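Local atomic coordinates of lipid II:glycine glycyltransferase (Staphylococcus aureus, PDB entry 6SNR), a protein that probably adds the first glycine of the pentaglycine interpeptide bridge to the lysine of lipid II, taking it from glycyl-tRNA. Residues K197-R202 with Y320-N325; I302-A307 with F330-H335; M4-Q9 with R42-R47. All blocks are in the same frame, centred on the assembly; numbering follows the deposited sequence.

How the interactions relate
Three contacts illustrate how a long chain closes local and distant loops onto two mixed sheets. Interaction 3 comes first: it folds 4-9 back onto 42-47 and closes its loop at the edge of the sheet that begins with strands 2-3 and 39-47. Interaction 1 opens at 197-202 and closes only at 320-325, so its loop takes in the long helices 235-262 and 267-297. Interaction 2 opens inside that loop at 302-307 and closes beyond it at 330-335, so the two cross. They also touch, since strands 302-312 and 315-323 are neighbours in the second sheet. Interaction 3 is in series with both, its centre about 41 Å from that of interaction 1.

Interaction 1 of 3, residues K197-R202 with Y320-N325; sequences KITGER and YGASSN
R202 brings the end of its guanidinium edge-on to the carbonyl of S323 and lays its aliphatic part alongside the amide of N325. Both terminal nitrogens grip one atom: NH1 of R202 stands 3.0 Å from S323 O, and NH2 of R202 reaches the same oxygen at 3.2 Å. The oxygen lies in the guanidinium plane, yet both donors approach from above one face of the carbonyl plane. With chi1 at 178° the R202 chain runs out extended, and a bend at chi3 then turns the charged end toward the strand. The side chains of R202 and N325 run past each other in opposite directions, with guanidinium and amide planes nearly perpendicular.

One turn earlier, T199 works at the other side of the same residue. Its OG1 accepts a hydrogen bond from S323 N at 2.9 Å, fairly straight at 158°, and donates to L195 O within its own helix. A polar side chain facing the sheet is thus bonded in both directions, and S323 is held at its N-H and at its carbonyl. The same hydroxyl oxygen lies 3.5 Å from A322 CB. I198 adds van der Waals contact: its CG2 lies against the amide of N325, 3.8 Å from N325 CG, while its CD1 is near CB of S324.

The helix segment crosses the strand segment at 83°, their axes approaching to 7.0 Å. Contact with the final strand residues and the loop that follows them is characteristic of a helix laid across a strand end in an alpha/beta domain, here one consistent with the acetyltransferase-like fold of the FemABX family.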
loop_
_atom_site.group_PDB
_atom_site.type_symbol
_atom_site.label_atom_id
_atom_site.label_comp_id
_atom_site.label_asym_id
_atom_site.label_seq_id
_atom_site.Cartn_x
_atom_site.Cartn_y
_atom_site.Cartn_z
ATOM N N LYS A 197 -12.945 -12.067 -0.825
ATOM C CA LYS A 197 -13.698 -13.168 -0.208
ATOM C C LYS A 197 -12.903 -14.465 -0.384
ATOM O O LYS A 197 -12.696 -15.211 0.590
ATOM C CB LYS A 197 -15.094 -13.266 -0.846
ATOM C CG LYS A 197 -16.024 -14.319 -0.265
ATOM C CD LYS A 197 -17.412 -14.206 -0.891
ATOM C CE LYS A 197 -18.286 -15.412 -0.577
ATOM N NZ LYS A 197 -19.562 -15.383 -1.349
ATOM N N ILE A 198 -12.395 -14.671 -1.607
ATOM C CA ILE A 198 -11.586 -15.866 -1.938
ATOM C C ILE A 198 -10.287 -15.887 -1.121
ATOM O O ILE A 198 -9.866 -16.927 -0.601
ATOM C CB ILE A 198 -11.286 -15.945 -3.465
ATOM C CG1 ILE A 198 -12.586 -16.117 -4.261
ATOM C CG2 ILE A 198 -10.341 -17.104 -3.776
ATOM C CD1 ILE A 198 -12.476 -15.826 -5.748
ATOM N N THR A 199 -9.651 -14.724 -1.004
ATOM C CA THR A 199 -8.426 -14.590 -0.251
ATOM C C THR A 199 -8.638 -14.837 1.249
ATOM O O THR A 199 -7.791 -15.421 1.909
ATOM C CB THR A 199 -7.825 -13.192 -0.470
ATOM O OG1 THR A 199 -7.653 -12.984 -1.871
ATOM C CG2 THR A 199 -6.493 -13.044 0.239
ATOM N N GLY A 200 -9.757 -14.364 1.785
ATOM C CA GLY A 200 -10.072 -14.619 3.189
ATOM C C GLY A 200 -10.226 -16.099 3.465
ATOM O O GLY A 200 -9.718 -16.604 4.473
ATOM N N GLU A 201 -10.926 -16.785 2.564
ATOM C CA GLU A 201 -11.179 -18.216 2.688
ATOM C C GLU A 201 -9.911 -19.057 2.515
ATOM O O GLU A 201 -9.748 -20.056 3.212
ATOM C CB GLU A 201 -12.253 -18.657 1.692
ATOM N N ARG A 202 -9.026 -18.652 1.598
ATOM C CA ARG A 202 -7.752 -19.349 1.372
ATOM C C ARG A 202 -6.799 -19.170 2.549
ATOM O O ARG A 202 -6.186 -20.134 3.016
ATOM C CB ARG A 202 -7.063 -18.862 0.091
ATOM C CG ARG A 202 -5.707 -19.526 -0.161
ATOM C CD ARG A 202 -4.996 -19.037 -1.414
ATOM N NE ARG A 202 -4.817 -17.584 -1.446
ATOM C CZ ARG A 202 -5.521 -16.726 -2.191
ATOM N NH1 ARG A 202 -6.489 -17.131 -3.009
ATOM N NH2 ARG A 202 -5.233 -15.438 -2.129
ATOM N N TYR A 320 -4.559 -2.904 0.764
ATOM C CA TYR A 320 -5.225 -4.188 0.709
ATOM C C TYR A 320 -4.965 -4.811 -0.657
ATOM O O TYR A 320 -4.951 -4.104 -1.659
ATOM C CB TYR A 320 -6.757 -4.049 0.873
ATOM C CG TYR A 320 -7.231 -3.629 2.245
ATOM C CD1 TYR A 320 -7.307 -4.541 3.261
ATOM C CD2 TYR A 320 -7.657 -2.317 2.490
ATOM C CE1 TYR A 320 -7.741 -4.173 4.539
ATOM C CE2 TYR A 320 -8.088 -1.925 3.755
ATOM C CZ TYR A 320 -8.144 -2.858 4.762
ATOM O OH TYR A 320 -8.567 -2.499 6.014
ATOM N N GLY A 321 -4.789 -6.129 -0.681
ATOM C CA GLY A 321 -4.667 -6.892 -1.937
ATOM C C GLY A 321 -5.396 -8.224 -1.873
ATOM O O GLY A 321 -5.612 -8.751 -0.775
ATOM N N ALA A 322 -5.800 -8.745 -3.024
ATOM C CA ALA A 322 -6.585 -9.996 -3.078
ATOM C C ALA A 322 -6.276 -10.702 -4.361
ATOM O O ALA A 322 -5.905 -10.056 -5.349
ATOM C CB ALA A 322 -8.083 -9.727 -2.959
ATOM N N SER A 323 -6.418 -12.032 -4.372
ATOM C CA SER A 323 -6.228 -12.759 -5.622
ATOM C C SER A 323 -6.993 -14.069 -5.592
ATOM O O SER A 323 -7.238 -14.604 -4.505
ATOM C CB SER A 323 -4.734 -13.023 -5.879
ATOM O OG SER A 323 -4.145 -13.765 -4.822
ATOM N N SER A 324 -7.353 -14.544 -6.783
ATOM C CA SER A 324 -8.159 -15.765 -6.933
ATOM C C SER A 324 -7.275 -16.987 -6.914
ATOM O O SER A 324 -6.061 -16.885 -6.904
ATOM C CB SER A 324 -8.952 -15.751 -8.232
ATOM O OG SER A 324 -8.107 -15.863 -9.358
ATOM N N ASN A 325 -7.918 -18.152 -6.883
ATOM C CA ASN A 325 -7.218 -19.429 -6.922
ATOM C C ASN A 325 -6.863 -19.893 -8.341
ATOM O O ASN A 325 -6.184 -20.913 -8.509
ATOM C CB ASN A 325 -8.088 -20.504 -6.229
ATOM C CG ASN A 325 -8.327 -20.219 -4.751
ATOM O OD1 ASN A 325 -9.458 -20.265 -4.276
ATOM N ND2 ASN A 325 -7.259 -19.997 -4.007
#

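Interaction 2 of 3, residues I302-A307 with F330-H335; sequences IYLSGA and FLPNHH
L304 packs its CB against the ring of P332, 3.8 Å from P332 CB, and this pair forms the tight part of the contact. The two side chains cross at about a right angle, and CD1 of L304 also touches the proline CB and CG. S305 adds to the same buried patch: its OG, set between the backbone N and the carbonyl carbon (chi1 66°), is carried over to P332 CB at 3.7 Å. That hydroxyl is buried with no hydrogen-bonding partner in the model.

Toward the more accessible margin the fit slackens. F330 offers only its CB to L304 CD1, at 4.3 Å, and the F330 side chain also touches L233 and T179. On another flank, ND2 of N333 comes within 3.3 Å of S305 CB, while OD1 of N333 makes a weak hydrogen bond to S323 OG on the adjoining strand. No hydrogen bond joins the two segments.

Two successive strand residues, L304 and S305, both point toward the helix. The helical backbone of L304 (phi -107°, psi -34°) and the bonding of both residues to V231 mark a classic beta bulge. Across from it, L331 is the N-cap and P332 starts the first turn, where the backbone N is not needed for a bond within the helix. Helix 332-347 leads from strand 315-323 to its parallel neighbour 351-356, and the contact therefore seats the start of a beta-alpha-beta crossover on a bulged strand of the same sheet.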
loop_
_atom_site.group_PDB
_atom_site.type_symbol
_atom_site.label_atom_id
_atom_site.label_comp_id
_atom_site.label_asym_id
_atom_site.label_seq_id
_atom_site.Cartn_x
_atom_site.Cartn_y
_atom_site.Cartn_z
ATOM N N ILE A 302 -10.987 -12.551 -17.440
ATOM C CA ILE A 302 -11.178 -12.913 -16.071
ATOM C C ILE A 302 -10.196 -12.081 -15.266
ATOM O O ILE A 302 -9.048 -11.891 -15.670
ATOM C CB ILE A 302 -10.925 -14.420 -15.826
ATOM C CG1 ILE A 302 -11.323 -14.815 -14.393
ATOM C CG2 ILE A 302 -9.484 -14.808 -16.104
ATOM C CD1 ILE A 302 -10.831 -16.182 -13.959
ATOM N N TYR A 303 -10.676 -11.573 -14.144
ATOM C CA TYR A 303 -9.804 -10.856 -13.213
ATOM C C TYR A 303 -9.211 -11.828 -12.204
ATOM O O TYR A 303 -9.921 -12.633 -11.617
ATOM C CB TYR A 303 -10.596 -9.761 -12.502
ATOM C CG TYR A 303 -10.900 -8.597 -13.399
ATOM C CD1 TYR A 303 -9.911 -7.705 -13.787
ATOM C CD2 TYR A 303 -12.189 -8.363 -13.849
ATOM C CE1 TYR A 303 -10.163 -6.620 -14.615
ATOM C CE2 TYR A 303 -12.463 -7.280 -14.669
ATOM C CZ TYR A 303 -11.466 -6.410 -15.061
ATOM O OH TYR A 303 -11.754 -5.332 -15.894
ATOM N N LEU A 304 -7.897 -11.698 -11.998
ATOM C CA LEU A 304 -7.110 -12.571 -11.165
ATOM C C LEU A 304 -6.663 -11.994 -9.835
ATOM O O LEU A 304 -6.479 -12.725 -8.863
ATOM C CB LEU A 304 -5.827 -12.933 -11.935
ATOM C CG LEU A 304 -6.026 -13.683 -13.263
ATOM C CD1 LEU A 304 -4.679 -14.113 -13.805
ATOM C CD2 LEU A 304 -6.972 -14.848 -13.087
ATOM N N SER A 305 -6.398 -10.691 -9.810
ATOM C CA SER A 305 -5.960 -10.066 -8.569
ATOM C C SER A 305 -6.398 -8.614 -8.550
ATOM O O SER A 305 -6.802 -8.068 -9.558
ATOM C CB SER A 305 -4.457 -10.178 -8.377
ATOM O OG SER A 305 -3.717 -9.449 -9.325
ATOM N N GLY A 306 -6.272 -7.980 -7.396
ATOM C CA GLY A 306 -6.629 -6.568 -7.261
ATOM C C GLY A 306 -6.034 -6.003 -5.983
ATOM O O GLY A 306 -5.617 -6.762 -5.070
ATOM N N ALA A 307 -5.920 -4.670 -5.956
ATOM C CA ALA A 307 -5.386 -4.005 -4.789
ATOM C C ALA A 307 -5.804 -2.552 -4.708
ATOM O O ALA A 307 -6.092 -1.908 -5.711
ATOM C CB ALA A 307 -3.887 -4.089 -4.830
ATOM N N PHE A 330 0.333 -17.253 -14.088
ATOM C CA PHE A 330 0.521 -15.990 -14.747
ATOM C C PHE A 330 1.134 -14.954 -13.800
ATOM O O PHE A 330 1.416 -13.867 -14.231
ATOM C CB PHE A 330 -0.829 -15.477 -15.264
ATOM C CG PHE A 330 -1.232 -16.077 -16.584
ATOM C CD1 PHE A 330 -1.808 -17.332 -16.635
ATOM C CD2 PHE A 330 -0.981 -15.394 -17.771
ATOM C CE1 PHE A 330 -2.149 -17.898 -17.862
ATOM C CE2 PHE A 330 -1.323 -15.954 -18.996
ATOM C CZ PHE A 330 -1.924 -17.206 -19.024
ATOM N N LEU A 331 1.326 -15.321 -12.540
ATOM C CA LEU A 331 1.944 -14.439 -11.519
ATOM C C LEU A 331 1.309 -13.051 -11.485
ATOM O O LEU A 331 2.011 -12.034 -11.511
ATOM C CB LEU A 331 3.449 -14.344 -11.725
ATOM C CG LEU A 331 4.119 -15.737 -11.771
ATOM C CD1 LEU A 331 5.464 -15.636 -12.466
ATOM C CD2 LEU A 331 4.233 -16.313 -10.369
ATOM N N PRO A 332 -0.029 -12.992 -11.418
ATOM C CA PRO A 332 -0.711 -11.689 -11.446
ATOM C C PRO A 332 -0.334 -10.731 -10.314
ATOM O O PRO A 332 -0.214 -9.543 -10.600
ATOM C CB PRO A 332 -2.181 -12.063 -11.407
ATOM C CG PRO A 332 -2.195 -13.310 -10.613
ATOM C CD PRO A 332 -0.972 -14.078 -11.097
ATOM N N ASN A 333 -0.138 -11.228 -9.095
ATOM C CA ASN A 333 0.249 -10.353 -7.954
ATOM C C ASN A 333 1.600 -9.694 -8.180
ATOM O O ASN A 333 1.809 -8.544 -7.823
ATOM C CB ASN A 333 0.268 -11.146 -6.645
ATOM C CG ASN A 333 -1.118 -11.671 -6.260
ATOM O OD1 ASN A 333 -1.313 -12.855 -6.003
ATOM N ND2 ASN A 333 -2.075 -10.784 -6.213
ATOM N N HIS A 334 2.536 -10.401 -8.818
ATOM C CA HIS A 334 3.858 -9.826 -9.087
ATOM C C HIS A 334 3.802 -8.742 -10.141
ATOM O O HIS A 334 4.470 -7.697 -10.013
ATOM C CB HIS A 334 4.831 -10.941 -9.560
ATOM C CG HIS A 334 5.070 -11.991 -8.533
ATOM N ND1 HIS A 334 4.150 -12.976 -8.248
ATOM C CD2 HIS A 334 6.109 -12.204 -7.700
ATOM C CE1 HIS A 334 4.625 -13.751 -7.296
ATOM N NE2 HIS A 334 5.817 -13.302 -6.953
ATOM N N HIS A 335 2.964 -8.952 -11.163
ATOM C CA HIS A 335 2.721 -7.943 -12.170
ATOM C C HIS A 335 2.088 -6.691 -11.542
ATOM O O HIS A 335 2.566 -5.562 -11.740
ATOM C CB HIS A 335 1.809 -8.513 -13.273
ATOM C CG HIS A 335 1.854 -7.734 -14.534
ATOM N ND1 HIS A 335 1.040 -8.013 -15.622
ATOM C CD2 HIS A 335 2.574 -6.652 -14.875
ATOM C CE1 HIS A 335 1.262 -7.128 -16.567
ATOM N NE2 HIS A 335 2.199 -6.300 -16.147
#

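Interaction 3 of 3, residues M4-Q9 with R42-R47; sequences MHITNQ and RIAVGR
M4 and A44 make the backbone part of this contact. M4 N donates to A44 O at 2.9 Å, whereas the return link from A44 N to M4 O passes through water 1. Next to the bond between E2 and G46, direct pairing is thus joined by a water-mediated link.

Polar side-chain bonds gather round R42. Its NH1 and NH2 both point at I6 O, which lies in the guanidinium plane, and the shorter arm, from R42 NH2 to I6 O, is 2.9 Å. NH2 of R42 also reaches N8 OD1 at 2.8 Å, arriving in the carbonyl plane of the amide although the oxygen sits 20° out of the guanidinium plane. The two flat groups stand 84° apart. Water 2 bridges N8 OD1 and R42 NE, while T7 O and N8 CA lie over one guanidinium face. With bonds at its end and a bridged NE, the guanidinium has little rotational freedom.

Apolar contacts centre on A44. Its CB is 3.9 Å from CD1 of I6, and I6 CG1, placed between backbone N and carbonyl carbon, lies 3.7 Å from R42 NH1. M4 CB approaches A44 CB more loosely; with CG beside the backbone N (chi1 -62°) and the chain extended at chi2, SD of M4 lies 3.5 Å from G46 N, against bare glycine backbone.

T7 is the N-cap of helix 8-17, its side chain capping a backbone N in the first turn. The arrangement is typical of an outermost antiparallel strand that peels away into a capped helix, here at the edge of the sheet that begins with strands 2-3 and 39-47.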
loop_
_atom_site.group_PDB
_atom_site.type_symbol
_atom_site.label_atom_id
_atom_site.label_comp_id
_atom_site.label_asym_id
_atom_site.label_seq_id
_atom_site.Cartn_x
_atom_site.Cartn_y
_atom_site.Cartn_z
ATOM N N MET A 4 -4.007 28.777 15.002
ATOM C CA MET A 4 -4.426 29.236 13.678
ATOM C C MET A 4 -5.611 28.445 13.176
ATOM O O MET A 4 -5.750 27.253 13.476
ATOM C CB MET A 4 -3.285 29.073 12.684
ATOM C CG MET A 4 -2.044 29.878 13.005
ATOM S SD MET A 4 -0.632 29.605 11.936
ATOM C CE MET A 4 -1.229 30.141 10.336
ATOM N N HIS A 5 -6.437 29.097 12.371
ATOM C CA HIS A 5 -7.504 28.478 11.645
ATOM C C HIS A 5 -7.055 28.358 10.197
ATOM O O HIS A 5 -6.742 29.375 9.522
ATOM C CB HIS A 5 -8.788 29.326 11.716
ATOM C CG HIS A 5 -9.874 28.893 10.776
ATOM N ND1 HIS A 5 -10.805 29.785 10.253
ATOM C CD2 HIS A 5 -10.166 27.685 10.223
ATOM C CE1 HIS A 5 -11.631 29.134 9.456
ATOM N NE2 HIS A 5 -11.251 27.861 9.405
ATOM N N ILE A 6 -6.972 27.106 9.753
ATOM C CA ILE A 6 -6.667 26.768 8.350
ATOM C C ILE A 6 -7.749 25.877 7.779
ATOM O O ILE A 6 -8.457 25.153 8.508
ATOM C CB ILE A 6 -5.260 26.198 8.180
ATOM C CG1 ILE A 6 -5.113 24.776 8.754
ATOM C CG2 ILE A 6 -4.296 27.128 8.854
ATOM C CD1 ILE A 6 -3.711 24.237 8.604
ATOM N N THR A 7 -7.925 25.921 6.446
ATOM C CA THR A 7 -8.962 25.180 5.823
ATOM C C THR A 7 -8.596 23.698 5.759
ATOM O O THR A 7 -7.432 23.353 5.985
ATOM C CB THR A 7 -9.224 25.633 4.361
ATOM O OG1 THR A 7 -8.081 25.349 3.559
ATOM C CG2 THR A 7 -9.547 27.146 4.325
ATOM N N ASN A 8 -9.562 22.863 5.438
ATOM C CA ASN A 8 -9.248 21.405 5.192
ATOM C C ASN A 8 -8.139 21.207 4.140
ATOM O O ASN A 8 -7.199 20.402 4.325
ATOM C CB ASN A 8 -10.497 20.621 4.785
ATOM C CG ASN A 8 -11.482 20.375 5.934
ATOM O OD1 ASN A 8 -11.399 20.942 7.008
ATOM N ND2 ASN A 8 -12.444 19.516 5.676
ATOM N N GLN A 9 -8.243 21.940 3.019
ATOM C CA GLN A 9 -7.237 21.816 1.971
ATOM C C GLN A 9 -5.858 22.287 2.419
ATOM O O GLN A 9 -4.867 21.703 2.082
ATOM C CB GLN A 9 -7.678 22.577 0.718
ATOM C CG GLN A 9 -8.811 21.926 0.012
ATOM C CD GLN A 9 -10.119 22.373 0.521
ATOM O OE1 GLN A 9 -10.219 23.113 1.525
ATOM N NE2 GLN A 9 -11.167 21.975 -0.196
ATOM N N ARG A 42 -9.683 19.582 14.374
ATOM C CA ARG A 42 -8.342 19.956 13.960
ATOM C C ARG A 42 -7.772 21.076 14.812
ATOM O O ARG A 42 -8.518 21.920 15.351
ATOM C CB ARG A 42 -8.293 20.354 12.448
ATOM C CG ARG A 42 -8.526 19.192 11.484
ATOM C CD ARG A 42 -8.053 19.583 10.094
ATOM N NE ARG A 42 -9.034 20.509 9.446
ATOM C CZ ARG A 42 -8.833 21.819 9.267
ATOM N NH1 ARG A 42 -7.765 22.438 9.742
ATOM N NH2 ARG A 42 -9.776 22.549 8.649
ATOM N N ILE A 43 -6.453 21.110 14.872
ATOM C CA ILE A 43 -5.639 22.185 15.479
ATOM C C ILE A 43 -4.514 22.530 14.512
ATOM O O ILE A 43 -4.055 21.702 13.722
ATOM C CB ILE A 43 -5.052 21.840 16.861
ATOM C CG1 ILE A 43 -4.210 20.533 16.852
ATOM C CG2 ILE A 43 -6.190 21.648 17.855
ATOM C CD1 ILE A 43 -3.545 20.138 18.183
ATOM N N ALA A 44 -4.052 23.776 14.575
ATOM C CA ALA A 44 -2.903 24.256 13.814
ATOM C C ALA A 44 -2.248 25.332 14.624
ATOM O O ALA A 44 -2.929 26.085 15.305
ATOM C CB ALA A 44 -3.288 24.742 12.424
ATOM N N VAL A 45 -0.930 25.363 14.594
ATOM C CA VAL A 45 -0.121 26.397 15.263
ATOM C C VAL A 45 0.979 26.918 14.312
ATOM O O VAL A 45 1.419 26.238 13.371
ATOM C CB VAL A 45 0.519 25.838 16.548
ATOM C CG1 VAL A 45 -0.509 25.306 17.535
ATOM C CG2 VAL A 45 1.562 24.787 16.207
ATOM N N GLY A 46 1.364 28.182 14.494
ATOM C CA GLY A 46 2.417 28.774 13.691
ATOM C C GLY A 46 2.777 30.190 14.135
ATOM O O GLY A 46 2.385 30.623 15.211
ATOM N N ARG A 47 3.565 30.861 13.308
ATOM C CA ARG A 47 4.054 32.222 13.610
ATOM C C ARG A 47 4.161 32.987 12.311
ATOM O O ARG A 47 4.563 32.421 11.283
ATOM C CB ARG A 47 5.448 32.182 14.237
ATOM C CG ARG A 47 5.483 31.821 15.701
ATOM C CD ARG A 47 6.890 31.956 16.266
ATOM N NE ARG A 47 7.276 33.353 16.508
ATOM C CZ ARG A 47 8.035 34.105 15.706
ATOM N NH1 ARG A 47 8.516 33.628 14.556
ATOM N NH2 ARG A 47 8.312 35.358 16.051
HETATM O O HOH W 1 -6.057 25.749 15.934
HETATM O O HOH W 2 -11.623 19.363 9.530
#